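Long-range contact in hyaluronidase (Streptomyces koganeiensis, PDB 4UFQ), which probably hydrolyses hyaluronan and assembles as a trimer of elongated, beta-rich chains: residues V175-A180 / L195-G200. Residues are numbered along the deposited sequence; the frame is centred on the assembly and turned at random.
Sequences VRIGNA and LYASGG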
loop_
_atom_site.group_PDB
_atom_site.type_symbol
_atom_site.label_atom_id
_atom_site.label_comp_id
_atom_site.label_asym_id
_atom_site.label_seq_id
_atom_site.Cartn_x
_atom_site.Cartn_y
_atom_site.Cartn_z
ATOM N N VAL B 175 8.061 13.354 22.233
ATOM C CA VAL B 175 7.509 14.088 21.105
ATOM C C VAL B 175 8.328 15.340 20.904
ATOM O O VAL B 175 8.323 16.245 21.765
ATOM C CB VAL B 175 6.050 14.519 21.337
ATOM C CG1 VAL B 175 5.500 15.321 20.125
ATOM C CG2 VAL B 175 5.177 13.308 21.634
ATOM N N ARG B 176 9.036 15.423 19.786
ATOM C CA ARG B 176 9.754 16.652 19.460
ATOM C C ARG B 176 8.890 17.559 18.614
ATOM O O ARG B 176 8.245 17.112 17.670
ATOM C CB ARG B 176 11.066 16.347 18.746
ATOM C CG ARG B 176 12.096 15.699 19.673
ATOM C CD ARG B 176 13.322 15.191 18.969
ATOM N NE ARG B 176 14.405 14.933 19.927
ATOM C CZ ARG B 176 15.687 14.801 19.635
ATOM N NH1 ARG B 176 16.090 14.798 18.373
ATOM N NH2 ARG B 176 16.570 14.621 20.608
ATOM N N ILE B 177 8.872 18.840 18.967
ATOM C CA ILE B 177 8.109 19.835 18.240
ATOM C C ILE B 177 9.090 20.906 17.809
ATOM O O ILE B 177 9.681 21.587 18.661
ATOM C CB ILE B 177 6.998 20.441 19.116
ATOM C CG1 ILE B 177 6.056 19.341 19.622
ATOM C CG2 ILE B 177 6.228 21.501 18.316
ATOM C CD1 ILE B 177 5.036 19.828 20.642
ATOM N N GLY B 178 9.307 21.077 16.498
ATOM C CA GLY B 178 10.217 22.090 15.998
ATOM C C GLY B 178 9.571 23.456 16.097
ATOM O O GLY B 178 8.351 23.545 16.253
ATOM N N ASN B 179 10.360 24.520 16.012
ATOM C CA ASN B 179 9.757 25.856 16.040
ATOM C C ASN B 179 8.819 26.031 14.845
ATOM O O ASN B 179 9.161 25.677 13.709
ATOM C CB ASN B 179 10.807 26.953 15.979
ATOM C CG ASN B 179 11.660 27.080 17.255
ATOM O OD1 ASN B 179 11.161 26.940 18.378
ATOM N ND2 ASN B 179 12.947 27.320 17.066
ATOM N N ALA B 180 7.639 26.606 15.080
ATOM C CA ALA B 180 6.711 26.891 14.001
ATOM C C ALA B 180 7.255 28.025 13.132
ATOM O O ALA B 180 7.703 29.059 13.632
ATOM C CB ALA B 180 5.369 27.269 14.551
ATOM N N LEU B 195 -0.954 23.814 19.871
ATOM C CA LEU B 195 0.259 23.653 20.650
ATOM C C LEU B 195 1.408 23.845 19.688
ATOM O O LEU B 195 1.417 23.247 18.599
ATOM C CB LEU B 195 0.305 22.242 21.246
ATOM C CG LEU B 195 1.452 21.909 22.203
ATOM C CD1 LEU B 195 1.341 22.688 23.520
ATOM C CD2 LEU B 195 1.503 20.406 22.486
ATOM N N TYR B 196 2.356 24.719 20.004
ATOM C CA TYR B 196 3.467 24.964 19.099
ATOM C C TYR B 196 4.686 25.406 19.845
ATOM O O TYR B 196 4.591 25.851 20.997
ATOM C CB TYR B 196 3.087 26.004 18.022
ATOM C CG TYR B 196 2.706 27.379 18.534
ATOM C CD1 TYR B 196 1.439 27.616 19.067
ATOM C CD2 TYR B 196 3.595 28.420 18.483
ATOM C CE1 TYR B 196 1.070 28.886 19.518
ATOM C CE2 TYR B 196 3.238 29.692 18.928
ATOM C CZ TYR B 196 1.979 29.905 19.455
ATOM O OH TYR B 196 1.617 31.151 19.899
ATOM N N ALA B 197 5.838 25.257 19.201
ATOM C CA ALA B 197 7.086 25.787 19.716
ATOM C C ALA B 197 7.433 27.106 19.037
ATOM O O ALA B 197 7.164 27.317 17.852
ATOM C CB ALA B 197 8.241 24.757 19.569
ATOM N N SER B 198 7.998 28.010 19.837
ATOM C CA SER B 198 8.359 29.332 19.369
ATOM C C SER B 198 9.605 29.757 20.141
ATOM O O SER B 198 9.582 29.848 21.377
ATOM C CB SER B 198 7.199 30.275 19.608
ATOM O OG SER B 198 7.451 31.516 18.955
ATOM N N GLY B 199 10.696 29.989 19.424
ATOM C CA GLY B 199 11.953 30.367 20.048
ATOM C C GLY B 199 12.427 29.344 21.061
ATOM O O GLY B 199 13.099 29.722 22.018
ATOM N N GLY B 200 12.085 28.073 20.876
ATOM C CA GLY B 200 12.499 27.007 21.785
ATOM C C GLY B 200 11.562 26.770 22.964
ATOM O O GLY B 200 11.727 25.811 23.710
HETATM O O HOH W 1 5.652 24.267 16.419
HETATM O O HOH W 2 6.774 29.825 16.131
#
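Asn179 and Ala180 bind the end of strand 193-198 and the turn after it by two direct hydrogen bonds. Asn179 OD1 accepts a hydrogen bond from Gly200 N at 2.9 Å, with an angle of 154° at the hydrogen. The donor lies 21° off the carbonyl plane. Asn179 has CG anti to its own carbonyl carbon (chi1 -70°), and this torsion brings OD1 to the backbone of the turn. OD1 also lies close to Gly199 N, at too poor an angle to bond. Ala180 N gives a nearly straight bond to Ala197 O at 2.9 Å.

One water accepts from Ala197 N and donates to Gly178 O. Another donates to both Ala180 O and Ala197 O.

The Ala197 methyl packs against the carbonyl oxygens of Ile177 and Gly178, with CB 3.5 Å from Gly178 O. Two contacts are apolar. Ile177 CG2 is 4.0 Å from Ala197 CB. Ile177 CD1 meets Leu195 CD2 at 4.0 Å, the two side chains crossing at about a right angle. Trp204 of the second subunit and Val171 of the third also pack on Ile177.

Strand 175-177 pairs with strands of both other subunits. The arrangement is characteristic of an intertwined trimeric beta fibre, consistent with the phage-fibre clan of this family.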